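Local coordinates for hypothetical protein PH1789 (Pyrococcus horikoshii, PDB 1WR2) that is of unknown function but belongs to the ATP-grasp family, folding as a single chain of two antiparallel sheets with packed helices, at residues K2-A5 against V6-E10; I68-K71 against S72-K75; E24-Q27 against V28-A31; A163-M166 against I167-K171; L79-N83 against E84-K88. All coordinates share one frame; numbering follows the deposited sequence.

Contact 1: residues K2-A5 against V6-E10; sequences KEEA and VRVIE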
loop_
_atom_site.group_PDB
_atom_site.type_symbol
_atom_site.label_atom_id
_atom_site.label_comp_id
_atom_site.label_asym_id
_atom_site.label_seq_id
_atom_site.Cartn_x
_atom_site.Cartn_y
_atom_site.Cartn_z
ATOM N N LYS A 2 7.954 -16.234 -5.357
ATOM C CA LYS A 2 9.187 -15.484 -5.135
ATOM C C LYS A 2 9.616 -15.703 -3.685
ATOM O O LYS A 2 8.883 -15.375 -2.751
ATOM C CB LYS A 2 8.964 -13.994 -5.401
ATOM C CG LYS A 2 10.155 -13.123 -5.036
ATOM C CD LYS A 2 11.361 -13.431 -5.910
ATOM C CE LYS A 2 12.625 -12.813 -5.330
ATOM N NZ LYS A 2 12.487 -11.346 -5.108
ATOM N N GLU A 3 10.806 -16.264 -3.506
ATOM C CA GLU A 3 11.322 -16.562 -2.179
ATOM C C GLU A 3 11.312 -15.394 -1.198
ATOM O O GLU A 3 10.914 -15.558 -0.046
ATOM C CB GLU A 3 12.740 -17.135 -2.283
ATOM C CG GLU A 3 13.278 -17.667 -0.960
ATOM C CD GLU A 3 12.284 -18.580 -0.253
ATOM O OE1 GLU A 3 11.835 -19.572 -0.873
ATOM O OE2 GLU A 3 11.951 -18.305 0.922
ATOM N N GLU A 4 11.747 -14.220 -1.644
ATOM C CA GLU A 4 11.778 -13.050 -0.767
ATOM C C GLU A 4 10.419 -12.786 -0.120
ATOM O O GLU A 4 10.341 -12.430 1.056
ATOM C CB GLU A 4 12.236 -11.817 -1.552
ATOM C CG GLU A 4 12.261 -10.515 -0.746
ATOM C CD GLU A 4 13.006 -10.633 0.579
ATOM O OE1 GLU A 4 14.064 -11.301 0.622
ATOM O OE2 GLU A 4 12.541 -10.043 1.579
ATOM N N ALA A 5 9.351 -12.970 -0.889
ATOM C CA ALA A 5 8.001 -12.750 -0.381
ATOM C C ALA A 5 7.660 -13.782 0.683
ATOM O O ALA A 5 7.164 -13.439 1.752
ATOM C CB ALA A 5 6.986 -12.821 -1.530
ATOM N N VAL A 6 7.931 -15.049 0.383
ATOM C CA VAL A 6 7.653 -16.136 1.315
ATOM C C VAL A 6 8.474 -15.960 2.588
ATOM O O VAL A 6 8.059 -16.366 3.673
ATOM C CB VAL A 6 7.994 -17.516 0.687
ATOM C CG1 VAL A 6 7.780 -18.624 1.710
ATOM C CG2 VAL A 6 7.128 -17.760 -0.538
ATOM N N ARG A 7 9.640 -15.342 2.443
ATOM C CA ARG A 7 10.537 -15.114 3.568
ATOM C C ARG A 7 9.928 -14.096 4.529
ATOM O O ARG A 7 9.785 -14.359 5.725
ATOM C CB ARG A 7 11.883 -14.597 3.059
ATOM C CG ARG A 7 13.053 -14.849 4.002
ATOM C CD ARG A 7 14.028 -13.688 3.964
ATOM N NE ARG A 7 13.519 -12.563 4.743
ATOM C CZ ARG A 7 13.965 -11.315 4.641
ATOM N NH1 ARG A 7 14.931 -11.022 3.783
ATOM N NH2 ARG A 7 13.447 -10.362 5.406
ATOM N N VAL A 8 9.566 -12.934 3.996
ATOM C CA VAL A 8 8.970 -11.883 4.808
ATOM C C VAL A 8 7.677 -12.396 5.434
ATOM O O VAL A 8 7.405 -12.142 6.607
ATOM C CB VAL A 8 8.679 -10.625 3.957
ATOM C CG1 VAL A 8 8.209 -9.488 4.848
ATOM C CG2 VAL A 8 9.931 -10.216 3.194
ATOM N N ILE A 9 6.885 -13.126 4.653
ATOM C CA ILE A 9 5.629 -13.677 5.154
ATOM C C ILE A 9 5.875 -14.655 6.306
ATOM O O ILE A 9 5.295 -14.515 7.386
ATOM C CB ILE A 9 4.849 -14.395 4.031
ATOM C CG1 ILE A 9 4.306 -13.363 3.037
ATOM C CG2 ILE A 9 3.713 -15.206 4.621
ATOM C CD1 ILE A 9 3.597 -13.963 1.841
ATOM N N GLU A 10 6.732 -15.645 6.076
ATOM C CA GLU A 10 7.045 -16.633 7.107
ATOM C C GLU A 10 7.491 -15.946 8.395
ATOM O O GLU A 10 7.009 -16.263 9.487
ATOM C CB GLU A 10 8.155 -17.576 6.630
ATOM C CG GLU A 10 7.713 -18.660 5.654
ATOM C CD GLU A 10 6.601 -19.541 6.212
ATOM O OE1 GLU A 10 6.596 -19.801 7.436
ATOM O OE2 GLU A 10 5.738 -19.986 5.425
#
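Glu-4 and Arg-7 lie side by side on one flank of the first helical turns, their ends pointing the same way. The carboxylate stands nearly perpendicular to the guanidinium, the two planes 87° apart, and its OE2 sits over one face of that group, toward the rim. OE1 of Glu-4 comes to 3.3 Å from NH1 of Arg-7. The oxygen is well out of the guanidinium plane, so this salt bridge is a matter of charge alone, with no N-H aimed at it. A bend at chi2 (51°) turns the Glu-4 chain forward along the helix, and OE2 also reaches CG2 of Val-8 at 3.1 Å.

Behind these side chains runs the helical backbone ladder, in which each N-H from Val-6 to Ile-9 is given to the carbonyl four residues earlier. The rung from N of Arg-7 to O of Glu-3 measures 2.8 Å. Lys-2 holds the N-cap position, so its carbonyl, which takes N of Val-6, is where the ladder starts. OE2 of Glu-3 reaches forward to 4.0 Å from CB of Val-6, a loose contact on the exposed flank.

Arg-7 has a second acidic neighbour one turn on, a long and weak ion pair with Glu-11. Together these residues form the start of helix 3-14. Val-6 and Ile-9 rest on Tyr-207 in the loop ahead of strand 208-218, while on another side Val-8 touches Gln-27 of helix 22-30 and Ala-5 touches Ala-31.

Contact 2: residues I68-K71 against S72-K75; sequences ILHK and SDAK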
loop_
_atom_site.group_PDB
_atom_site.type_symbol
_atom_site.label_atom_id
_atom_site.label_comp_id
_atom_site.label_asym_id
_atom_site.label_seq_id
_atom_site.Cartn_x
_atom_site.Cartn_y
_atom_site.Cartn_z
ATOM N N ILE A 68 -1.251 -0.942 15.456
ATOM C CA ILE A 68 -1.797 0.272 14.871
ATOM C C ILE A 68 -1.771 0.167 13.353
ATOM O O ILE A 68 -0.923 0.770 12.696
ATOM C CB ILE A 68 -0.984 1.504 15.307
ATOM C CG1 ILE A 68 -0.793 1.491 16.826
ATOM C CG2 ILE A 68 -1.698 2.773 14.881
ATOM C CD1 ILE A 68 0.065 2.614 17.342
ATOM N N LEU A 69 -2.702 -0.601 12.800
ATOM C CA LEU A 69 -2.778 -0.788 11.357
ATOM C C LEU A 69 -3.450 0.394 10.645
ATOM O O LEU A 69 -3.048 0.775 9.548
ATOM C CB LEU A 69 -3.521 -2.087 11.042
ATOM C CG LEU A 69 -2.928 -3.363 11.654
ATOM C CD1 LEU A 69 -3.883 -4.529 11.404
ATOM C CD2 LEU A 69 -1.549 -3.651 11.064
ATOM N N HIS A 70 -4.473 0.968 11.268
ATOM C CA HIS A 70 -5.173 2.114 10.691
ATOM C C HIS A 70 -4.457 3.384 11.153
ATOM O O HIS A 70 -4.899 4.074 12.074
ATOM C CB HIS A 70 -6.631 2.130 11.152
ATOM C CG HIS A 70 -7.484 3.127 10.430
ATOM N ND1 HIS A 70 -8.806 3.347 10.752
ATOM C CD2 HIS A 70 -7.209 3.949 9.389
ATOM C CE1 HIS A 70 -9.310 4.260 9.941
ATOM N NE2 HIS A 70 -8.361 4.643 9.104
ATOM N N LYS A 71 -3.341 3.681 10.495
ATOM C CA LYS A 71 -2.516 4.834 10.832
ATOM C C LYS A 71 -3.229 6.185 10.897
ATOM O O LYS A 71 -3.000 6.953 11.830
ATOM C CB LYS A 71 -1.330 4.910 9.864
ATOM C CG LYS A 71 -0.402 3.693 9.938
ATOM C CD LYS A 71 0.821 3.842 9.030
ATOM C CE LYS A 71 0.440 3.834 7.555
ATOM N NZ LYS A 71 -0.015 2.488 7.099
ATOM N N SER A 72 -4.084 6.490 9.923
ATOM C CA SER A 72 -4.787 7.777 9.930
ATOM C C SER A 72 -5.704 7.910 11.146
ATOM O O SER A 72 -5.838 8.988 11.728
ATOM C CB SER A 72 -5.612 7.951 8.650
ATOM O OG SER A 72 -6.662 7.002 8.587
ATOM N N ASP A 73 -6.332 6.806 11.527
ATOM C CA ASP A 73 -7.233 6.793 12.671
ATOM C C ASP A 73 -6.471 7.156 13.948
ATOM O O ASP A 73 -6.950 7.944 14.764
ATOM C CB ASP A 73 -7.869 5.403 12.806
ATOM C CG ASP A 73 -9.103 5.398 13.690
ATOM O OD1 ASP A 73 -10.053 6.162 13.403
ATOM O OD2 ASP A 73 -9.126 4.620 14.668
ATOM N N ALA A 74 -5.278 6.584 14.107
ATOM C CA ALA A 74 -4.441 6.827 15.282
ATOM C C ALA A 74 -3.629 8.111 15.175
ATOM O O ALA A 74 -3.068 8.591 16.163
ATOM C CB ALA A 74 -3.507 5.646 15.501
ATOM N N LYS A 75 -3.558 8.659 13.969
ATOM C CA LYS A 75 -2.807 9.884 13.737
ATOM C C LYS A 75 -1.315 9.671 13.997
ATOM O O LYS A 75 -0.667 10.457 14.689
ATOM C CB LYS A 75 -3.361 11.004 14.623
ATOM C CG LYS A 75 -4.772 11.424 14.223
ATOM C CD LYS A 75 -5.593 11.892 15.410
ATOM C CE LYS A 75 -4.972 13.091 16.107
ATOM N NZ LYS A 75 -5.802 13.491 17.276
#
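Ile-68 begins the contact by pressing its CG2 methyl against CB of Ala-74 at 3.5 Å, tighter than usual for two carbons. CG2 is anti to the backbone N, which turns it toward the short helix; Tyr-101 of helix 84-101 touches both residues and Ala-98 touches Ile-68. His-70, centre of an inverse gamma turn and N-cap of helix 71-74, comes next. Its imidazole carries CB of Asp-73 over one face, a CH-pi contact 3.3 Å from the ring centroid and 22° off the normal. The carboxylate beyond that CB lies almost parallel to the ring, 8° between planes, and its OD2 is hydrogen-bonded to OH of Tyr-101. OG of Ser-72 approaches the ring obliquely, 3.0 Å from NE2. The carbonyl O of His-70 accepts from N of Ala-74 at 3.3 Å, making the first helical bond. The helix is a single turn, closed by a Schellman motif in which Lys-75, at positive phi, is the C-prime residue. There Lys-71 O accepts from Val-76 N, while Lys-75 N bonds weakly to O of Ser-72 and of Lys-71. The Lys-71 side chain leaves in another direction, bending twice so that NZ forms salt bridges with Glu-22 and Asp-229.

Contact 3: residues E24-Q27 against V28-A31; sequences EAKQ and VLKA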
loop_
_atom_site.group_PDB
_atom_site.type_symbol
_atom_site.label_atom_id
_atom_site.label_comp_id
_atom_site.label_asym_id
_atom_site.label_seq_id
_atom_site.Cartn_x
_atom_site.Cartn_y
_atom_site.Cartn_z
ATOM N N GLU A 24 6.351 -4.220 5.744
ATOM C CA GLU A 24 6.426 -5.664 5.468
ATOM C C GLU A 24 5.598 -6.000 4.236
ATOM O O GLU A 24 6.000 -6.814 3.410
ATOM C CB GLU A 24 5.897 -6.479 6.651
ATOM C CG GLU A 24 6.652 -6.253 7.940
ATOM C CD GLU A 24 5.961 -6.882 9.133
ATOM O OE1 GLU A 24 4.715 -6.826 9.191
ATOM O OE2 GLU A 24 6.665 -7.416 10.014
ATOM N N ALA A 25 4.423 -5.386 4.135
ATOM C CA ALA A 25 3.544 -5.600 2.988
ATOM C C ALA A 25 4.277 -5.163 1.720
ATOM O O ALA A 25 4.334 -5.901 0.733
ATOM C CB ALA A 25 2.259 -4.791 3.156
ATOM N N LYS A 26 4.852 -3.965 1.754
ATOM C CA LYS A 26 5.563 -3.439 0.595
ATOM C C LYS A 26 6.751 -4.285 0.149
ATOM O O LYS A 26 7.097 -4.298 -1.033
ATOM C CB LYS A 26 5.982 -1.998 0.850
ATOM C CG LYS A 26 4.797 -1.049 0.799
ATOM C CD LYS A 26 5.200 0.353 1.186
ATOM C CE LYS A 26 4.057 1.332 1.003
ATOM N NZ LYS A 26 4.481 2.693 1.460
ATOM N N GLN A 27 7.374 -4.989 1.085
ATOM C CA GLN A 27 8.477 -5.874 0.742
ATOM C C GLN A 27 7.894 -6.983 -0.135
ATOM O O GLN A 27 8.510 -7.407 -1.107
ATOM C CB GLN A 27 9.093 -6.478 2.004
ATOM C CG GLN A 27 10.045 -5.545 2.744
ATOM C CD GLN A 27 10.500 -6.122 4.072
ATOM O OE1 GLN A 27 9.792 -6.038 5.078
ATOM N NE2 GLN A 27 11.678 -6.734 4.078
ATOM N N VAL A 28 6.700 -7.455 0.216
ATOM C CA VAL A 28 6.056 -8.497 -0.575
ATOM C C VAL A 28 5.754 -7.940 -1.966
ATOM O O VAL A 28 5.997 -8.596 -2.983
ATOM C CB VAL A 28 4.740 -8.961 0.077
ATOM C CG1 VAL A 28 4.024 -9.947 -0.836
ATOM C CG2 VAL A 28 5.030 -9.604 1.424
ATOM N N LEU A 29 5.240 -6.717 -2.005
ATOM C CA LEU A 29 4.902 -6.076 -3.262
ATOM C C LEU A 29 6.126 -5.887 -4.154
ATOM O O LEU A 29 6.088 -6.223 -5.338
ATOM C CB LEU A 29 4.212 -4.734 -3.002
ATOM C CG LEU A 29 2.927 -4.803 -2.154
ATOM C CD1 LEU A 29 2.288 -3.421 -2.081
ATOM C CD2 LEU A 29 1.945 -5.784 -2.761
ATOM N N LYS A 30 7.213 -5.364 -3.591
ATOM C CA LYS A 30 8.430 -5.156 -4.368
ATOM C C LYS A 30 8.984 -6.462 -4.936
ATOM O O LYS A 30 9.508 -6.487 -6.051
ATOM C CB LYS A 30 9.506 -4.472 -3.511
ATOM C CG LYS A 30 9.225 -3.002 -3.228
ATOM C CD LYS A 30 10.389 -2.316 -2.515
ATOM C CE LYS A 30 10.609 -2.875 -1.125
ATOM N NZ LYS A 30 11.684 -2.127 -0.419
ATOM N N ALA A 31 8.865 -7.542 -4.169
ATOM C CA ALA A 31 9.360 -8.845 -4.591
ATOM C C ALA A 31 8.706 -9.285 -5.895
ATOM O O ALA A 31 9.203 -10.186 -6.577
ATOM C CB ALA A 31 9.100 -9.879 -3.499
#
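Val-28 turns its flank to the carbonyls of the preceding turn: CB lies 3.2 Å from O of Ala-25, and CG2 is 3.6 Å from O of Glu-24. With CG1 anti to the backbone N (chi1 174°), CG2 is the branch left beside that N and so the one that meets these oxygens. Leu-29 leans on the same carbonyl of Ala-25 through CG, at 3.4 Å, its branch carbon reaching back along the helix. Lys-30 does likewise one residue on, laying CG 3.3 Å from O of Lys-26 before a bend at chi3 brings CE near CA of Gln-27. The side chains of residues 24-27 point the other way, so little passes between side-chain tips. Lys-26 runs out fully extended to salt bridges with Glu-22 and Glu-39 and a hydrogen bond from NZ to O of Val-228, while Glu-24 pairs with Arg-17 and takes the N-H of Val-21.

The backbone of helix 22-30 supplies the polar part. N of Lys-30 donates to O of Lys-26 at 2.8 Å, nearly straight at 167°, and N of Leu-29 to O of Ala-25 at 3.0 Å. On the face toward the sheet, Ala-25, Val-28 and Leu-29 pack on strand 225-234, Leu-29 also reaching strand 208-218. The chemistry is therefore divided: aliphatic branches shield carbonyls already engaged in helical bonds, and the buried charges of Glu-24 and Lys-26 are met by partners beyond these two turns.

Contact 4: residues A163-M166 against I167-K171; sequences ARKM and IQEIK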
loop_
_atom_site.group_PDB
_atom_site.type_symbol
_atom_site.label_atom_id
_atom_site.label_comp_id
_atom_site.label_asym_id
_atom_site.label_seq_id
_atom_site.Cartn_x
_atom_site.Cartn_y
_atom_site.Cartn_z
ATOM N N ALA A 163 -7.979 -7.808 -17.052
ATOM C CA ALA A 163 -7.452 -6.550 -16.525
ATOM C C ALA A 163 -7.919 -5.311 -17.276
ATOM O O ALA A 163 -8.392 -4.354 -16.666
ATOM C CB ALA A 163 -5.930 -6.596 -16.508
ATOM N N ARG A 164 -7.781 -5.312 -18.597
ATOM C CA ARG A 164 -8.201 -4.149 -19.379
ATOM C C ARG A 164 -9.713 -4.000 -19.319
ATOM O O ARG A 164 -10.242 -2.890 -19.274
ATOM C CB ARG A 164 -7.740 -4.286 -20.836
ATOM C CG ARG A 164 -6.236 -4.261 -20.971
ATOM C CD ARG A 164 -5.756 -4.395 -22.402
ATOM N NE ARG A 164 -4.299 -4.361 -22.427
ATOM C CZ ARG A 164 -3.572 -3.285 -22.141
ATOM N NH1 ARG A 164 -4.166 -2.139 -21.822
ATOM N NH2 ARG A 164 -2.248 -3.367 -22.133
ATOM N N LYS A 165 -10.397 -5.135 -19.293
ATOM C CA LYS A 165 -11.844 -5.159 -19.242
ATOM C C LYS A 165 -12.380 -4.625 -17.904
ATOM O O LYS A 165 -13.241 -3.746 -17.890
ATOM C CB LYS A 165 -12.321 -6.591 -19.489
ATOM C CG LYS A 165 -13.805 -6.751 -19.781
ATOM C CD LYS A 165 -14.099 -8.196 -20.187
ATOM C CE LYS A 165 -15.589 -8.474 -20.328
ATOM N NZ LYS A 165 -15.839 -9.908 -20.638
ATOM N N MET A 166 -11.873 -5.135 -16.781
ATOM C CA MET A 166 -12.372 -4.668 -15.485
ATOM C C MET A 166 -12.071 -3.186 -15.253
ATOM O O MET A 166 -12.728 -2.530 -14.448
ATOM C CB MET A 166 -11.809 -5.522 -14.340
ATOM C CG MET A 166 -10.332 -5.384 -14.080
ATOM S SD MET A 166 -9.755 -6.651 -12.926
ATOM C CE MET A 166 -10.610 -6.162 -11.416
ATOM N N ILE A 167 -11.085 -2.654 -15.966
ATOM C CA ILE A 167 -10.759 -1.245 -15.826
ATOM C C ILE A 167 -11.808 -0.429 -16.576
ATOM O O ILE A 167 -12.203 0.653 -16.143
ATOM C CB ILE A 167 -9.366 -0.914 -16.415
ATOM C CG1 ILE A 167 -8.275 -1.669 -15.647
ATOM C CG2 ILE A 167 -9.113 0.589 -16.327
ATOM C CD1 ILE A 167 -6.861 -1.408 -16.179
ATOM N N GLN A 168 -12.274 -0.967 -17.698
ATOM C CA GLN A 168 -13.263 -0.277 -18.521
ATOM C C GLN A 168 -14.691 -0.401 -18.000
ATOM O O GLN A 168 -15.556 0.399 -18.355
ATOM C CB GLN A 168 -13.192 -0.809 -19.952
ATOM C CG GLN A 168 -11.798 -0.744 -20.543
ATOM C CD GLN A 168 -11.731 -1.263 -21.963
ATOM O OE1 GLN A 168 -12.386 -2.250 -22.311
ATOM N NE2 GLN A 168 -10.917 -0.612 -22.792
ATOM N N GLU A 169 -14.932 -1.397 -17.157
ATOM C CA GLU A 169 -16.257 -1.639 -16.608
ATOM C C GLU A 169 -16.695 -0.713 -15.472
ATOM O O GLU A 169 -17.888 -0.638 -15.166
ATOM C CB GLU A 169 -16.360 -3.100 -16.150
ATOM C CG GLU A 169 -16.079 -4.108 -17.254
ATOM C CD GLU A 169 -16.249 -5.546 -16.799
ATOM O OE1 GLU A 169 -15.877 -5.861 -15.651
ATOM O OE2 GLU A 169 -16.746 -6.367 -17.599
ATOM N N ILE A 170 -15.760 -0.009 -14.834
ATOM C CA ILE A 170 -16.148 0.882 -13.739
ATOM C C ILE A 170 -16.864 2.105 -14.300
ATOM O O ILE A 170 -16.526 2.591 -15.380
ATOM C CB ILE A 170 -14.930 1.358 -12.895
ATOM C CG1 ILE A 170 -13.919 2.083 -13.785
ATOM C CG2 ILE A 170 -14.287 0.163 -12.178
ATOM C CD1 ILE A 170 -12.762 2.698 -13.014
ATOM N N LYS A 171 -17.857 2.598 -13.570
ATOM C CA LYS A 171 -18.610 3.759 -14.029
ATOM C C LYS A 171 -17.695 4.961 -14.241
ATOM O O LYS A 171 -17.893 5.749 -15.163
ATOM C CB LYS A 171 -19.697 4.122 -13.021
ATOM C CG LYS A 171 -20.721 3.025 -12.779
ATOM C CD LYS A 171 -21.911 3.558 -11.990
ATOM C CE LYS A 171 -22.872 2.449 -11.629
ATOM N NZ LYS A 171 -22.187 1.402 -10.817
#
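Ile-167 and Met-166 are neighbours at the junction of the two segments, and both turn inward. The side chain of Met-166 takes the position between its own backbone N and carbonyl carbon (chi1 68°), which keeps CG close to the backbone, 3.4 Å from N of Ile-167. Farther out, the Met-166 side chain packs on Phe-138 of strand 133-140 and on Arg-154. CB of Ile-167 lies 3.6 Å from O of Arg-164; beyond the segments its side chain packs on Phe-138, Leu-176 and Ile-190, Val-191 and Leu-194 of helix 187-203.

The two segments belong to helix 160-168, whose side chains touch strands 133-140 and 152-155 and helix 187-203. Backbone bonds in this part of the chain join N of Gln-168 to O of Arg-164 at 3.2 Å and N of Glu-169 to O of Lys-165 at 3.0 Å.

Lys-165, extended along its whole length, meets Glu-169 one turn later on the exposed flank. Here the aliphatic carbons of the lysine meet a carboxylate oxygen: OE2 of Glu-169 lies 3.6 Å from CE of Lys-165 and 3.7 Å from its CG. NZ stays 4.8 Å from that oxygen, not in contact, though the opposite charges may still attract weakly. The carboxylate of Glu-169 is instead paired with Arg-154 through OE1. Arg-164 likewise looks outside the turn, its NE in a salt bridge with Glu-160.

Contact 5: residues L79-N83 against E84-K88; sequences LNIKN and EEELK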
loop_
_atom_site.group_PDB
_atom_site.type_symbol
_atom_site.label_atom_id
_atom_site.label_comp_id
_atom_site.label_asym_id
_atom_site.label_seq_id
_atom_site.Cartn_x
_atom_site.Cartn_y
_atom_site.Cartn_z
ATOM N N LEU A 79 2.679 14.242 7.436
ATOM C CA LEU A 79 3.099 14.597 6.091
ATOM C C LEU A 79 3.871 15.904 5.922
ATOM O O LEU A 79 3.975 16.718 6.836
ATOM C CB LEU A 79 1.873 14.632 5.178
ATOM C CG LEU A 79 0.919 13.435 5.185
ATOM C CD1 LEU A 79 -0.196 13.708 4.187
ATOM C CD2 LEU A 79 1.645 12.156 4.812
ATOM N N ASN A 80 4.409 16.073 4.717
ATOM C CA ASN A 80 5.164 17.249 4.307
ATOM C C ASN A 80 6.078 17.877 5.357
ATOM O O ASN A 80 6.011 19.081 5.621
ATOM C CB ASN A 80 4.197 18.298 3.745
ATOM C CG ASN A 80 4.890 19.309 2.851
ATOM O OD1 ASN A 80 5.069 19.079 1.653
ATOM N ND2 ASN A 80 5.271 20.446 3.427
ATOM N N ILE A 81 6.938 17.051 5.944
ATOM C CA ILE A 81 7.905 17.500 6.941
ATOM C C ILE A 81 9.031 18.163 6.145
ATOM O O ILE A 81 9.779 17.491 5.438
ATOM C CB ILE A 81 8.462 16.308 7.727
ATOM C CG1 ILE A 81 7.323 15.641 8.513
ATOM C CG2 ILE A 81 9.590 16.766 8.618
ATOM C CD1 ILE A 81 7.666 14.280 9.113
ATOM N N LYS A 82 9.160 19.479 6.277
ATOM C CA LYS A 82 10.149 20.216 5.501
ATOM C C LYS A 82 11.593 20.240 5.978
ATOM O O LYS A 82 12.501 20.458 5.173
ATOM C CB LYS A 82 9.659 21.651 5.299
ATOM C CG LYS A 82 8.234 21.734 4.769
ATOM C CD LYS A 82 7.883 23.118 4.234
ATOM C CE LYS A 82 8.165 24.223 5.248
ATOM N NZ LYS A 82 9.630 24.482 5.401
ATOM N N ASN A 83 11.828 20.014 7.264
ATOM C CA ASN A 83 13.197 20.054 7.760
ATOM C C ASN A 83 13.452 19.197 8.990
ATOM O O ASN A 83 12.546 18.560 9.526
ATOM C CB ASN A 83 13.588 21.499 8.065
ATOM C CG ASN A 83 12.661 22.146 9.073
ATOM O OD1 ASN A 83 12.531 21.672 10.206
ATOM N ND2 ASN A 83 12.003 23.230 8.664
ATOM N N GLU A 84 14.700 19.223 9.442
ATOM C CA GLU A 84 15.141 18.444 10.589
ATOM C C GLU A 84 14.465 18.787 11.919
ATOM O O GLU A 84 14.178 17.895 12.715
ATOM C CB GLU A 84 16.661 18.570 10.717
ATOM C CG GLU A 84 17.274 17.730 11.817
ATOM C CD GLU A 84 18.786 17.633 11.697
ATOM O OE1 GLU A 84 19.267 17.074 10.682
ATOM O OE2 GLU A 84 19.487 18.116 12.616
ATOM N N GLU A 85 14.212 20.070 12.165
ATOM C CA GLU A 85 13.567 20.490 13.409
ATOM C C GLU A 85 12.137 19.971 13.453
ATOM O O GLU A 85 11.674 19.473 14.480
ATOM C CB GLU A 85 13.553 22.019 13.525
ATOM C CG GLU A 85 14.934 22.679 13.570
ATOM C CD GLU A 85 15.731 22.486 12.287
ATOM O OE1 GLU A 85 15.189 22.779 11.200
ATOM O OE2 GLU A 85 16.902 22.049 12.365
ATOM N N GLU A 86 11.439 20.095 12.333
ATOM C CA GLU A 86 10.064 19.634 12.233
ATOM C C GLU A 86 9.974 18.106 12.315
ATOM O O GLU A 86 9.010 17.564 12.849
ATOM C CB GLU A 86 9.442 20.142 10.927
ATOM C CG GLU A 86 8.173 19.418 10.507
ATOM C CD GLU A 86 7.325 20.222 9.535
ATOM O OE1 GLU A 86 7.885 20.789 8.566
ATOM O OE2 GLU A 86 6.090 20.274 9.742
ATOM N N LEU A 87 10.984 17.416 11.789
ATOM C CA LEU A 87 11.001 15.955 11.828
ATOM C C LEU A 87 11.158 15.493 13.274
ATOM O O LEU A 87 10.543 14.514 13.685
ATOM C CB LEU A 87 12.153 15.408 10.960
ATOM C CG LEU A 87 12.165 13.905 10.638
ATOM C CD1 LEU A 87 13.018 13.638 9.399
ATOM C CD2 LEU A 87 12.693 13.130 11.824
ATOM N N LYS A 88 11.973 16.210 14.047
ATOM C CA LYS A 88 12.202 15.865 15.449
ATOM C C LYS A 88 10.933 16.015 16.275
ATOM O O LYS A 88 10.691 15.236 17.197
ATOM C CB LYS A 88 13.296 16.749 16.056
ATOM C CG LYS A 88 14.681 16.538 15.470
ATOM C CD LYS A 88 15.698 17.486 16.103
ATOM C CE LYS A 88 17.116 17.214 15.603
ATOM N NZ LYS A 88 18.102 18.199 16.146
HETATM O O HOH W 1 4.173 17.893 9.472
HETATM O O HOH W 2 5.594 21.359 7.068
#
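Glu-86 reaches from the first turn of its helix back to the strand, and each of its atoms meets something on the way. CB sits 3.5 Å from OD1 of Asn-83. CG, carried out anti to the backbone N (chi1 163°), rides against the CG2 methyl of Ile-81 at 3.6 Å. CD comes next, beside CA of Ile-81 and N of Lys-82. At the tip, OE1 accepts the backbone N-H of Lys-82 over 2.9 Å; the donor comes from above the carboxylate plane, 48° out of it. Water 1 donates to the other oxygen, OE2, and to O of Leu-79, tying the carboxylate to the strand, and OE2 also forms a salt bridge with Lys-89.

A two-residue connection, Lys-82 and Asn-83, joins strand 77-81 to helix 84-101, with Asn-83 as N-cap. Its OD1 receives N of Glu-86 at 2.9 Å and 167°, a capping bond on an N-H that the first turn of a helix leaves without an upstream carbonyl. The main-chain O of Asn-83 takes N of Leu-87 at 3.0 Å, the first regular helical bond.

On the buried side, CG2 of Ile-81 touches CB of Leu-87 at 3.7 Å, joining the edge strand to the helix. Leu-61 of the neighbouring strand 59-64 touches both residues, while Leu-45, Leu-49 and Ala-52 of helix 45-55 touch Leu-87.

Overall arrangement
Contacts 1 and 3 touch through packing: with centres about 9 Å apart, helix 3-14 lies against helix 22-30, CG of Lys-2 coming 3.5 Å from O of Ala-31. Contact 2 lies about 20 Å from contact 3 between centres, their nearest atoms about 7 Å apart, yet the two are linked through Glu-22, whose carboxylate pairs with both Lys-71 and Lys-26. Contact 5 follows contact 2 closely in the chain, after three intervening residues, its centre about 20 Å away at the edge of the four-stranded sheet. Contact 4 stands apart beside the six-stranded sheet, about 40 Å from contact 5 between centres, on the opposite side of the chain's centre.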